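Local structure of probable arylamine n-acetyl transferase (Mycobacterium abscessus, 4GUZ) at residues I22-D27 with R36-G41; H42-K47 with I225-A230; V132-S137 with L186-F191; P138-R143 with V150-W155. The protein probably transfers the acetyl group of acetyl coenzyme A to arylamine substrates, as other members of the arylamine N-acetyltransferase family do. One frame throughout, in Å; residues are numbered along the deposited sequence.

Contact 1: I22-D27 with R36-G41; sequences IGFDGD and RRLQRG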
loop_
_atom_site.group_PDB
_atom_site.type_symbol
_atom_site.label_atom_id
_atom_site.label_comp_id
_atom_site.label_asym_id
_atom_site.label_seq_id
_atom_site.Cartn_x
_atom_site.Cartn_y
_atom_site.Cartn_z
ATOM N N ILE A 22 -11.905 -8.473 5.018
ATOM C CA ILE A 22 -10.627 -9.032 4.568
ATOM C C ILE A 22 -10.661 -10.570 4.618
ATOM O O ILE A 22 -9.668 -11.223 4.306
ATOM C CB ILE A 22 -9.411 -8.430 5.340
ATOM C CG1 ILE A 22 -9.387 -8.829 6.846
ATOM C CG2 ILE A 22 -9.322 -6.915 5.145
ATOM C CD1 ILE A 22 -7.934 -9.145 7.368
ATOM N N GLY A 23 -11.820 -11.132 4.952
ATOM C CA GLY A 23 -12.021 -12.580 5.004
ATOM C C GLY A 23 -11.221 -13.265 6.087
ATOM O O GLY A 23 -10.790 -14.410 5.912
ATOM N N PHE A 24 -10.997 -12.565 7.204
ATOM C CA PHE A 24 -10.277 -13.122 8.340
ATOM C C PHE A 24 -11.252 -13.823 9.285
ATOM O O PHE A 24 -12.297 -13.263 9.633
ATOM C CB PHE A 24 -9.509 -12.027 9.102
ATOM C CG PHE A 24 -8.688 -12.519 10.272
ATOM C CD1 PHE A 24 -7.321 -12.729 10.143
ATOM C CD2 PHE A 24 -9.280 -12.748 11.517
ATOM C CE1 PHE A 24 -6.561 -13.175 11.227
ATOM C CE2 PHE A 24 -8.526 -13.233 12.586
ATOM C CZ PHE A 24 -7.166 -13.419 12.440
ATOM N N ASP A 25 -10.862 -15.011 9.753
ATOM C CA ASP A 25 -11.606 -15.781 10.749
ATOM C C ASP A 25 -10.608 -16.552 11.611
ATOM O O ASP A 25 -9.436 -16.664 11.249
ATOM C CB ASP A 25 -12.653 -16.721 10.100
ATOM C CG ASP A 25 -12.141 -17.645 9.014
ATOM O OD1 ASP A 25 -11.008 -18.169 9.157
ATOM O OD2 ASP A 25 -12.892 -17.888 8.039
ATOM N N GLY A 26 -11.083 -17.063 12.737
ATOM C CA GLY A 26 -10.273 -17.849 13.652
ATOM C C GLY A 26 -9.631 -17.033 14.747
ATOM O O GLY A 26 -10.117 -15.956 15.100
ATOM N N ASP A 27 -8.513 -17.564 15.269
ATOM C CA ASP A 27 -7.721 -17.025 16.370
ATOM C C ASP A 27 -7.262 -15.598 16.071
ATOM O O ASP A 27 -6.733 -15.334 14.991
ATOM C CB ASP A 27 -6.516 -17.944 16.643
ATOM C CG ASP A 27 -5.991 -17.926 18.071
ATOM O OD1 ASP A 27 -5.399 -18.946 18.497
ATOM O OD2 ASP A 27 -6.171 -16.894 18.764
ATOM N N ARG A 36 0.087 -13.138 9.479
ATOM C CA ARG A 36 0.119 -13.659 8.116
ATOM C C ARG A 36 -1.262 -13.609 7.493
ATOM O O ARG A 36 -1.401 -13.156 6.358
ATOM C CB ARG A 36 0.686 -15.103 8.066
ATOM C CG ARG A 36 2.211 -15.112 8.082
ATOM C CD ARG A 36 2.810 -16.497 8.253
ATOM N NE ARG A 36 4.241 -16.378 8.548
ATOM C CZ ARG A 36 5.182 -17.231 8.153
ATOM N NH1 ARG A 36 4.857 -18.319 7.459
ATOM N NH2 ARG A 36 6.454 -17.007 8.452
ATOM N N ARG A 37 -2.282 -14.056 8.236
ATOM C CA ARG A 37 -3.657 -14.061 7.720
ATOM C C ARG A 37 -4.188 -12.635 7.551
ATOM O O ARG A 37 -4.920 -12.383 6.598
ATOM C CB ARG A 37 -4.590 -14.888 8.614
ATOM C CG ARG A 37 -4.232 -16.386 8.611
ATOM C CD ARG A 37 -5.368 -17.323 9.027
ATOM N NE ARG A 37 -6.078 -16.926 10.251
ATOM C CZ ARG A 37 -5.594 -17.011 11.489
ATOM N NH1 ARG A 37 -4.356 -17.448 11.700
ATOM N NH2 ARG A 37 -6.334 -16.631 12.522
ATOM N N LEU A 38 -3.776 -11.706 8.442
ATOM C CA LEU A 38 -4.191 -10.290 8.404
ATOM C C LEU A 38 -3.632 -9.605 7.168
ATOM O O LEU A 38 -4.377 -8.985 6.421
ATOM C CB LEU A 38 -3.740 -9.527 9.654
ATOM C CG LEU A 38 -4.484 -9.771 10.961
ATOM C CD1 LEU A 38 -3.798 -9.053 12.087
ATOM C CD2 LEU A 38 -5.925 -9.287 10.884
ATOM N N GLN A 39 -2.327 -9.741 6.942
ATOM C CA GLN A 39 -1.704 -9.120 5.786
ATOM C C GLN A 39 -2.246 -9.703 4.462
ATOM O O GLN A 39 -2.585 -8.931 3.568
ATOM C CB GLN A 39 -0.181 -9.247 5.848
ATOM C CG GLN A 39 0.475 -8.571 4.641
ATOM C CD GLN A 39 1.884 -8.093 4.850
ATOM O OE1 GLN A 39 2.378 -7.972 5.968
ATOM N NE2 GLN A 39 2.482 -7.607 3.776
ATOM N N ARG A 40 -2.332 -11.040 4.331
ATOM C CA ARG A 40 -2.828 -11.639 3.093
ATOM C C ARG A 40 -4.237 -11.135 2.756
ATOM O O ARG A 40 -4.471 -10.719 1.629
ATOM C CB ARG A 40 -2.796 -13.180 3.156
ATOM C CG ARG A 40 -2.951 -13.819 1.778
ATOM C CD ARG A 40 -2.874 -15.326 1.830
ATOM N NE ARG A 40 -3.328 -15.961 0.584
ATOM C CZ ARG A 40 -2.527 -16.490 -0.335
ATOM N NH1 ARG A 40 -1.208 -16.440 -0.187
ATOM N NH2 ARG A 40 -3.039 -17.082 -1.407
ATOM N N GLY A 41 -5.137 -11.150 3.736
ATOM C CA GLY A 41 -6.513 -10.692 3.553
ATOM C C GLY A 41 -6.601 -9.211 3.219
ATOM O O GLY A 41 -7.399 -8.820 2.364
#

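Contact 2: H42-K47 with I225-A230; sequences HVLNIK and ISPDHA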
loop_
_atom_site.group_PDB
_atom_site.type_symbol
_atom_site.label_atom_id
_atom_site.label_comp_id
_atom_site.label_asym_id
_atom_site.label_seq_id
_atom_site.Cartn_x
_atom_site.Cartn_y
_atom_site.Cartn_z
ATOM N N HIS A 42 -5.797 -8.383 3.896
ATOM C CA HIS A 42 -5.793 -6.922 3.691
ATOM C C HIS A 42 -5.344 -6.604 2.263
ATOM O O HIS A 42 -6.057 -5.901 1.528
ATOM C CB HIS A 42 -4.904 -6.189 4.737
ATOM C CG HIS A 42 -4.789 -4.705 4.514
ATOM N ND1 HIS A 42 -5.412 -3.802 5.347
ATOM C CD2 HIS A 42 -4.166 -4.024 3.516
ATOM C CE1 HIS A 42 -5.165 -2.608 4.831
ATOM N NE2 HIS A 42 -4.419 -2.696 3.727
ATOM N N VAL A 43 -4.187 -7.153 1.871
ATOM C CA VAL A 43 -3.583 -6.902 0.558
ATOM C C VAL A 43 -4.537 -7.371 -0.563
ATOM O O VAL A 43 -4.760 -6.624 -1.505
ATOM C CB VAL A 43 -2.167 -7.526 0.449
ATOM C CG1 VAL A 43 -1.615 -7.398 -0.962
ATOM C CG2 VAL A 43 -1.217 -6.879 1.447
ATOM N N LEU A 44 -5.177 -8.529 -0.396
ATOM C CA LEU A 44 -6.083 -9.053 -1.413
ATOM C C LEU A 44 -7.433 -8.306 -1.530
ATOM O O LEU A 44 -7.952 -8.194 -2.640
ATOM C CB LEU A 44 -6.364 -10.542 -1.157
ATOM C CG LEU A 44 -5.240 -11.507 -1.537
ATOM C CD1 LEU A 44 -5.561 -12.926 -1.082
ATOM C CD2 LEU A 44 -4.933 -11.456 -3.041
ATOM N N ASN A 45 -7.980 -7.778 -0.424
ATOM C CA ASN A 45 -9.326 -7.194 -0.459
ATOM C C ASN A 45 -9.405 -5.656 -0.352
ATOM O O ASN A 45 -10.308 -5.063 -0.948
ATOM C CB ASN A 45 -10.159 -7.813 0.654
ATOM C CG ASN A 45 -10.339 -9.303 0.468
ATOM O OD1 ASN A 45 -11.104 -9.752 -0.384
ATOM N ND2 ASN A 45 -9.629 -10.098 1.248
ATOM N N ILE A 46 -8.504 -5.003 0.399
ATOM C CA ILE A 46 -8.570 -3.530 0.487
ATOM C C ILE A 46 -8.065 -2.984 -0.832
ATOM O O ILE A 46 -6.970 -3.332 -1.261
ATOM C CB ILE A 46 -7.800 -2.948 1.704
ATOM C CG1 ILE A 46 -8.180 -3.656 3.048
ATOM C CG2 ILE A 46 -7.966 -1.424 1.776
ATOM C CD1 ILE A 46 -9.584 -3.339 3.632
ATOM N N LYS A 47 -8.875 -2.134 -1.478
ATOM C CA LYS A 47 -8.568 -1.639 -2.811
ATOM C C LYS A 47 -7.493 -0.582 -2.770
ATOM O O LYS A 47 -7.293 0.053 -1.727
ATOM C CB LYS A 47 -9.846 -1.162 -3.507
ATOM C CG LYS A 47 -10.746 -2.313 -3.945
ATOM C CD LYS A 47 -12.200 -1.885 -4.078
ATOM C CE LYS A 47 -13.130 -3.014 -4.466
ATOM N NZ LYS A 47 -13.183 -4.104 -3.453
ATOM N N ILE A 225 -3.365 -6.778 -6.701
ATOM C CA ILE A 225 -2.446 -7.915 -6.786
ATOM C C ILE A 225 -3.173 -9.176 -6.291
ATOM O O ILE A 225 -4.081 -9.108 -5.455
ATOM C CB ILE A 225 -1.087 -7.645 -6.061
ATOM C CG1 ILE A 225 0.006 -8.683 -6.446
ATOM C CG2 ILE A 225 -1.265 -7.472 -4.547
ATOM C CD1 ILE A 225 1.504 -8.335 -6.099
ATOM N N SER A 226 -2.808 -10.306 -6.896
ATOM C CA SER A 226 -3.310 -11.637 -6.612
ATOM C C SER A 226 -2.101 -12.561 -6.461
ATOM O O SER A 226 -1.003 -12.170 -6.876
ATOM C CB SER A 226 -4.205 -12.106 -7.768
ATOM O OG SER A 226 -5.326 -11.259 -7.966
ATOM N N PRO A 227 -2.254 -13.833 -6.006
ATOM C CA PRO A 227 -1.078 -14.721 -5.938
ATOM C C PRO A 227 -0.388 -14.964 -7.300
ATOM O O PRO A 227 0.834 -15.150 -7.333
ATOM C CB PRO A 227 -1.666 -16.024 -5.381
ATOM C CG PRO A 227 -2.862 -15.587 -4.591
ATOM C CD PRO A 227 -3.456 -14.501 -5.461
ATOM N N ASP A 228 -1.140 -14.946 -8.413
ATOM C CA ASP A 228 -0.540 -15.244 -9.710
ATOM C C ASP A 228 -0.940 -14.225 -10.792
ATOM O O ASP A 228 -0.923 -14.537 -11.994
ATOM C CB ASP A 228 -0.913 -16.693 -10.132
ATOM C CG ASP A 228 -0.112 -17.268 -11.295
ATOM O OD1 ASP A 228 1.120 -17.080 -11.319
ATOM O OD2 ASP A 228 -0.731 -17.888 -12.195
ATOM N N HIS A 229 -1.195 -12.966 -10.369
ATOM C CA HIS A 229 -1.596 -11.922 -11.309
ATOM C C HIS A 229 -1.613 -10.558 -10.669
ATOM O O HIS A 229 -1.759 -10.458 -9.460
ATOM C CB HIS A 229 -3.013 -12.216 -11.841
ATOM C CG HIS A 229 -3.223 -11.775 -13.252
ATOM N ND1 HIS A 229 -2.651 -12.457 -14.314
ATOM C CD2 HIS A 229 -3.941 -10.735 -13.734
ATOM C CE1 HIS A 229 -3.032 -11.808 -15.403
ATOM N NE2 HIS A 229 -3.810 -10.764 -15.101
ATOM N N ALA A 230 -1.549 -9.502 -11.505
ATOM C CA ALA A 230 -1.683 -8.113 -11.063
ATOM C C ALA A 230 -2.190 -7.231 -12.182
ATOM O O ALA A 230 -2.018 -7.550 -13.357
ATOM C CB ALA A 230 -0.352 -7.576 -10.558
HETATM O O HOH W 1 -4.983 -6.159 -4.238
#

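Contact 3: V132-S137 with L186-F191; sequences VGFGTS and LSRHTF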
loop_
_atom_site.group_PDB
_atom_site.type_symbol
_atom_site.label_atom_id
_atom_site.label_comp_id
_atom_site.label_asym_id
_atom_site.label_seq_id
_atom_site.Cartn_x
_atom_site.Cartn_y
_atom_site.Cartn_z
ATOM N N VAL A 132 1.899 -3.292 3.604
ATOM C CA VAL A 132 0.506 -3.608 3.243
ATOM C C VAL A 132 -0.149 -2.640 2.239
ATOM O O VAL A 132 -1.193 -2.985 1.682
ATOM C CB VAL A 132 -0.402 -3.736 4.500
ATOM C CG1 VAL A 132 0.108 -4.827 5.455
ATOM C CG2 VAL A 132 -0.581 -2.391 5.220
ATOM N N GLY A 133 0.417 -1.455 2.065
ATOM C CA GLY A 133 -0.190 -0.426 1.226
ATOM C C GLY A 133 0.580 0.039 0.017
ATOM O O GLY A 133 0.407 1.178 -0.392
ATOM N N PHE A 134 1.350 -0.851 -0.631
ATOM C CA PHE A 134 2.125 -0.482 -1.814
ATOM C C PHE A 134 1.315 -0.667 -3.121
ATOM O O PHE A 134 1.681 -0.086 -4.138
ATOM C CB PHE A 134 3.441 -1.290 -1.850
ATOM C CG PHE A 134 4.412 -0.913 -2.955
ATOM C CD1 PHE A 134 5.246 0.190 -2.824
ATOM C CD2 PHE A 134 4.493 -1.672 -4.122
ATOM C CE1 PHE A 134 6.141 0.536 -3.846
ATOM C CE2 PHE A 134 5.385 -1.320 -5.147
ATOM C CZ PHE A 134 6.202 -0.221 -5.001
ATOM N N GLY A 135 0.211 -1.403 -3.081
ATOM C CA GLY A 135 -0.584 -1.669 -4.283
ATOM C C GLY A 135 -0.207 -3.062 -4.744
ATOM O O GLY A 135 -0.933 -4.011 -4.455
ATOM N N THR A 136 1.023 -3.219 -5.304
ATOM C CA THR A 136 1.552 -4.554 -5.678
ATOM C C THR A 136 2.355 -5.050 -4.494
ATOM O O THR A 136 3.514 -5.459 -4.600
ATOM C CB THR A 136 2.344 -4.509 -6.990
ATOM O OG1 THR A 136 3.332 -3.474 -6.910
ATOM C CG2 THR A 136 1.445 -4.307 -8.211
ATOM N N SER A 137 1.709 -5.011 -3.349
ATOM C CA SER A 137 2.266 -5.320 -2.061
ATOM C C SER A 137 2.602 -6.793 -1.852
ATOM O O SER A 137 1.898 -7.675 -2.353
ATOM C CB SER A 137 1.256 -4.925 -0.979
ATOM O OG SER A 137 1.548 -3.639 -0.466
ATOM N N LEU A 186 14.929 -5.395 -9.314
ATOM C CA LEU A 186 14.563 -3.985 -9.476
ATOM C C LEU A 186 14.287 -3.410 -8.089
ATOM O O LEU A 186 13.331 -3.854 -7.447
ATOM C CB LEU A 186 13.330 -3.806 -10.394
ATOM C CG LEU A 186 12.830 -2.343 -10.565
ATOM C CD1 LEU A 186 13.848 -1.481 -11.365
ATOM C CD2 LEU A 186 11.449 -2.294 -11.216
ATOM N N SER A 187 15.082 -2.417 -7.623
ATOM C CA SER A 187 14.794 -1.816 -6.308
ATOM C C SER A 187 13.395 -1.212 -6.292
ATOM O O SER A 187 13.023 -0.519 -7.243
ATOM C CB SER A 187 15.821 -0.753 -5.930
ATOM O OG SER A 187 15.726 0.393 -6.763
ATOM N N ARG A 188 12.610 -1.496 -5.234
ATOM C CA ARG A 188 11.283 -0.893 -5.062
ATOM C C ARG A 188 11.429 0.328 -4.183
ATOM O O ARG A 188 11.211 1.444 -4.617
ATOM C CB ARG A 188 10.282 -1.866 -4.427
ATOM C CG ARG A 188 9.436 -2.600 -5.399
ATOM C CD ARG A 188 8.330 -3.294 -4.651
ATOM N NE ARG A 188 7.563 -4.111 -5.580
ATOM C CZ ARG A 188 6.506 -4.829 -5.250
ATOM N NH1 ARG A 188 6.087 -4.867 -3.990
ATOM N NH2 ARG A 188 5.870 -5.540 -6.172
ATOM N N HIS A 189 11.807 0.101 -2.927
ATOM C CA HIS A 189 12.012 1.170 -1.960
ATOM C C HIS A 189 13.176 0.852 -1.033
ATOM O O HIS A 189 13.625 -0.298 -0.952
ATOM C CB HIS A 189 10.718 1.403 -1.135
ATOM C CG HIS A 189 10.149 0.200 -0.432
ATOM N ND1 HIS A 189 10.784 -0.371 0.654
ATOM C CD2 HIS A 189 8.950 -0.411 -0.610
ATOM C CE1 HIS A 189 10.010 -1.366 1.040
ATOM N NE2 HIS A 189 8.870 -1.406 0.328
ATOM N N THR A 190 13.666 1.881 -0.349
ATOM C CA THR A 190 14.655 1.749 0.723
ATOM C C THR A 190 13.950 2.207 1.985
ATOM O O THR A 190 13.070 3.057 1.903
ATOM C CB THR A 190 15.958 2.535 0.485
ATOM O OG1 THR A 190 15.689 3.947 0.483
ATOM C CG2 THR A 190 16.711 2.095 -0.776
ATOM N N PHE A 191 14.292 1.657 3.132
ATOM C CA PHE A 191 13.675 2.114 4.382
ATOM C C PHE A 191 14.679 2.027 5.515
ATOM O O PHE A 191 15.658 1.308 5.425
ATOM C CB PHE A 191 12.383 1.339 4.734
ATOM C CG PHE A 191 12.533 -0.164 4.889
ATOM C CD1 PHE A 191 12.401 -1.006 3.797
ATOM C CD2 PHE A 191 12.767 -0.733 6.137
ATOM C CE1 PHE A 191 12.571 -2.389 3.934
ATOM C CE2 PHE A 191 12.929 -2.105 6.281
ATOM C CZ PHE A 191 12.807 -2.931 5.182
#

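Contact 4: P138-R143 with V150-W155; sequences PLAPIR and VADESW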
loop_
_atom_site.group_PDB
_atom_site.type_symbol
_atom_site.label_atom_id
_atom_site.label_comp_id
_atom_site.label_asym_id
_atom_site.label_seq_id
_atom_site.Cartn_x
_atom_site.Cartn_y
_atom_site.Cartn_z
ATOM N N PRO A 138 3.623 -7.073 -1.012
ATOM C CA PRO A 138 3.858 -8.448 -0.594
ATOM C C PRO A 138 2.602 -8.976 0.083
ATOM O O PRO A 138 1.886 -8.214 0.757
ATOM C CB PRO A 138 5.012 -8.306 0.405
ATOM C CG PRO A 138 5.717 -7.069 -0.017
ATOM C CD PRO A 138 4.576 -6.163 -0.341
ATOM N N LEU A 139 2.279 -10.258 -0.164
ATOM C CA LEU A 139 1.069 -10.861 0.391
ATOM C C LEU A 139 1.329 -11.388 1.778
ATOM O O LEU A 139 0.399 -11.824 2.441
ATOM C CB LEU A 139 0.535 -11.980 -0.513
ATOM C CG LEU A 139 0.110 -11.574 -1.933
ATOM C CD1 LEU A 139 -0.094 -12.784 -2.786
ATOM C CD2 LEU A 139 -1.177 -10.785 -1.931
ATOM N N ALA A 140 2.590 -11.351 2.230
ATOM C CA ALA A 140 2.908 -11.870 3.558
ATOM C C ALA A 140 3.917 -10.975 4.269
ATOM O O ALA A 140 4.728 -10.335 3.579
ATOM C CB ALA A 140 3.462 -13.284 3.428
ATOM N N PRO A 141 3.926 -10.934 5.629
ATOM C CA PRO A 141 4.987 -10.188 6.326
ATOM C C PRO A 141 6.345 -10.752 5.941
ATOM O O PRO A 141 6.445 -11.932 5.603
ATOM C CB PRO A 141 4.690 -10.429 7.815
ATOM C CG PRO A 141 3.313 -10.981 7.860
ATOM C CD PRO A 141 3.065 -11.673 6.591
ATOM N N ILE A 142 7.369 -9.926 5.955
ATOM C CA ILE A 142 8.709 -10.349 5.562
ATOM C C ILE A 142 9.618 -10.244 6.768
ATOM O O ILE A 142 9.708 -9.169 7.373
ATOM C CB ILE A 142 9.212 -9.495 4.348
ATOM C CG1 ILE A 142 8.385 -9.792 3.064
ATOM C CG2 ILE A 142 10.711 -9.698 4.095
ATOM C CD1 ILE A 142 8.654 -8.839 1.866
ATOM N N ARG A 143 10.301 -11.350 7.101
ATOM C CA ARG A 143 11.277 -11.435 8.204
ATOM C C ARG A 143 12.396 -10.455 7.972
ATOM O O ARG A 143 13.067 -10.523 6.946
ATOM C CB ARG A 143 11.846 -12.867 8.302
ATOM C CG ARG A 143 12.708 -13.139 9.514
ATOM C CD ARG A 143 13.059 -14.609 9.565
ATOM N NE ARG A 143 12.191 -15.301 10.510
ATOM C CZ ARG A 143 11.493 -16.400 10.250
ATOM N NH1 ARG A 143 11.550 -16.964 9.050
ATOM N NH2 ARG A 143 10.723 -16.938 11.187
ATOM N N VAL A 150 12.977 -13.933 -1.102
ATOM C CA VAL A 150 11.719 -14.396 -0.528
ATOM C C VAL A 150 10.685 -14.681 -1.615
ATOM O O VAL A 150 10.323 -13.779 -2.364
ATOM C CB VAL A 150 11.171 -13.340 0.490
ATOM C CG1 VAL A 150 9.792 -13.713 1.006
ATOM C CG2 VAL A 150 12.126 -13.116 1.665
ATOM N N ALA A 151 10.135 -15.915 -1.624
ATOM C CA ALA A 151 9.039 -16.257 -2.521
ATOM C C ALA A 151 7.726 -15.793 -1.884
ATOM O O ALA A 151 7.501 -15.968 -0.681
ATOM C CB ALA A 151 9.007 -17.768 -2.782
ATOM N N ASP A 152 6.888 -15.151 -2.672
ATOM C CA ASP A 152 5.605 -14.669 -2.196
ATOM C C ASP A 152 4.637 -15.027 -3.270
ATOM O O ASP A 152 4.404 -14.259 -4.195
ATOM C CB ASP A 152 5.682 -13.160 -1.905
ATOM C CG ASP A 152 4.422 -12.556 -1.330
ATOM O OD1 ASP A 152 3.933 -13.062 -0.295
ATOM O OD2 ASP A 152 3.945 -11.553 -1.887
ATOM N N GLU A 153 4.169 -16.281 -3.220
ATOM C CA GLU A 153 3.306 -16.870 -4.243
ATOM C C GLU A 153 4.086 -16.870 -5.584
ATOM O O GLU A 153 5.207 -17.389 -5.592
ATOM C CB GLU A 153 1.936 -16.162 -4.291
ATOM C CG GLU A 153 1.076 -16.448 -3.060
ATOM C CD GLU A 153 0.667 -17.904 -2.876
ATOM O OE1 GLU A 153 0.789 -18.708 -3.829
ATOM O OE2 GLU A 153 0.280 -18.250 -1.743
ATOM N N SER A 154 3.580 -16.248 -6.666
ATOM C CA SER A 154 4.320 -16.211 -7.940
ATOM C C SER A 154 5.317 -15.052 -8.019
ATOM O O SER A 154 6.080 -14.957 -8.989
ATOM C CB SER A 154 3.375 -16.150 -9.134
ATOM O OG SER A 154 2.552 -17.305 -9.183
ATOM N N TRP A 155 5.310 -14.182 -7.001
ATOM C CA TRP A 155 6.181 -13.018 -6.905
ATOM C C TRP A 155 7.413 -13.390 -6.142
ATOM O O TRP A 155 7.379 -14.329 -5.341
ATOM C CB TRP A 155 5.458 -11.846 -6.215
ATOM C CG TRP A 155 4.126 -11.547 -6.838
ATOM C CD1 TRP A 155 2.910 -12.026 -6.443
ATOM C CD2 TRP A 155 3.906 -10.845 -8.069
ATOM N NE1 TRP A 155 1.938 -11.637 -7.337
ATOM C CE2 TRP A 155 2.521 -10.894 -8.338
ATOM C CE3 TRP A 155 4.733 -10.085 -8.920
ATOM C CZ2 TRP A 155 1.945 -10.226 -9.427
ATOM C CZ3 TRP A 155 4.164 -9.454 -10.023
ATOM C CH2 TRP A 155 2.789 -9.529 -10.270
#

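Contact 1: I22-D27 with R36-G41
One face of the R37 guanidinium carries F24 CE1, and its plane is 23° from that of the F24 ring; R37 NH2 comes obliquely to the ring, 3.3 Å from F24 CZ. At the edge of the guanidinium, close to its plane, are two backbone carbonyls, D25 O and D27 O. NH2 serves both: a short but badly angled bond to D27 O (2.8 Å, 119° at the hydrogen) and a longer one to D25 O, 3.4 Å away, each of them weak. The bend at chi3 (-48°) folds the R37 chain round the ring, with CB lying near CE1 and NH2 near CZ of F24. T34 OG1 also bonds to D27 O, while the carboxylate of D27 is taken by S29.

This loop leaves helix 15-21 through a Schellman motif, with G23 at positive phi, and leads into helix 32-45, whose residues 36-41 it packs against. F24 comes just after the G23 turn. L38 CD2 makes an off-centre CH-pi contact with its ring, 4.2 Å from the centroid. I22 continues this apolar patch: its CD1 is 3.7 Å from L38 O and also meets L38 CD2. L19 of helix 15-21 and F86 and V89 of helix 79-92 close around L38. Nearer the end of helix 32-45 the backbones come together at G41, which has no side chain and lets I22 O come close to the helix backbone; G41 CA makes a bent C-H...O contact with I22 O at 3.3 Å.

Contact 2: H42-K47 with I225-A230
V43 and L44, in the last turn of helix 32-45, pack against I225 to P227, where strand 221-226 turns into strand 229-234 to make a beta hairpin. The hairpin turn is type I, from S226 to H229, and S226 N bonds to H229 O, pairing the two strands at the turn. The contact thus joins the N-terminal helical part of the chain to the five-stranded antiparallel sheet.

The apolar part has two patches, one for each helix residue. V43 CG1 meets I225 CG2 at 3.6 Å, the two side chains crossing at a slant. With chi1 of 174°, CG1 of V43 is the branch opposite the backbone N, and it alone of the two methyls makes this touch. V43 also packs on S137 and L139, and W155 lies against I225, so the pair belongs to a larger buried cluster. L44 reaches the strand end with a single methyl, CD2. That methyl rests 3.5 Å from I225 O and 3.9 Å from S226 CA, then grazes P227 CD at 4.2 Å. L44 is therefore packed largely on main chain, across the step from strand to turn.

No direct hydrogen bond crosses between the segments, and the polar link goes through water. S226 O, beyond this link, accepts from the indole N of W155, which ties the strand end to the next sheet. Water 1 accepts from I225 N at 3.0 Å, and V43 O, 2.8 Å from the same water, is its probable acceptor on the helix side.

Contact 3: V132-S137 with L186-F191
One carbonyl oxygen, T136 O, receives both terminal nitrogens of R188: NH1 at 2.7 Å and NH2 at 2.8 Å. Sharing one acceptor between them bends both bonds, to 129° and 125° at the hydrogens, and both are weak despite their lengths. The oxygen lies before the fork of the guanidinium, displaced from its plane toward the F134 side, with CZ of R188 only 3.1 Å from T136 O. An inverse gamma turn centred on T136 presents that oxygen.

The flat contact comes from F134, whose ring is turned 19° from the guanidinium plane. F134 CE2 stands 3.4 Å above the guanidinium plane, toward its rim, and the ring also runs along the aliphatic part of R188, with R188 CD 3.6 Å from F134 CE2. R188 is stretched out from CG to NE, which carries the charged group across from the strand to the loop. T136 OG1 lies over a face of the guanidinium too, but makes no hydrogen bond with it.

R188 and H189 form a classic beta bulge opposite L173, and both point their CB toward the loop. H189 meets F134 only lightly, with H189 CD2 4.4 Å from F134 CD1. Its NE2 bonds to D131, and its ring meets that of H116; D131 and H116, with C79, have the geometry of a Cys-His-Asp triad, consistent with the catalytic triad of this family. In the loop itself, F134 N donates to S137 OG.

E175 forms a salt bridge with R188 NE, so the buried positive charge is probably balanced there, while the carbonyl dipole of T136 would add to its stabilisation.

Contact 4: P138-R143 with V150-W155
D152 OD2 takes the N-H of L139 in a short and nearly straight bond, 2.7 Å long with 171° at the hydrogen. The N-H comes in on the syn side of the carboxylate, 16° out of its plane. P138 CA also lies close to the same oxygen, at 3.4 Å. The other oxygen, D152 OD1, lies beside L139 CB (3.6 Å) and A140 CB (3.8 Å). With CG anti to the backbone N (chi1 -177°), the carboxylate reaches the backbone of P138 to A140, and the side chains of L139 and D152 cross at about a right angle.

D152 ends strand 147-152 and opens a type II' beta turn to W155, closed by bonds between D152 and W155 in both directions. Strands 142-143 and 147-152 are the two outermost strands of the eight-stranded antiparallel sheet, so the contact brings its opposite edges together. Of the two segments' side chains, I142 CG2 and V150 CG2 meet loosely at 4.4 Å. At the turn, L139 CD1 lies 3.9 Å from E153 CG, where the E153 chain bends, while its carboxylate forms a salt bridge with R40 of helix 32-45.

How the contacts relate
Contact 3 is the most buried of the four, near the middle of the chain, while contacts 1, 2 and 4 are partly buried. Contacts 1 and 2 use successive turns of helix 32-45, which also reaches contact 4 through the R40–E153 salt bridge. Contacts 3 and 4 share the eight-stranded sheet; contact 2 brings in the five-stranded one, and D228–S154 and S226–W155 hydrogen bonds tie it to contact 4. An arginine on an aromatic ring recurs in contacts 1 and 3; both arginines also bond backbone carbonyls weakly, but R188 has in addition a salt bridge to E175. Contact 4 relies on a carboxylate, contact 2 on methyls and a water.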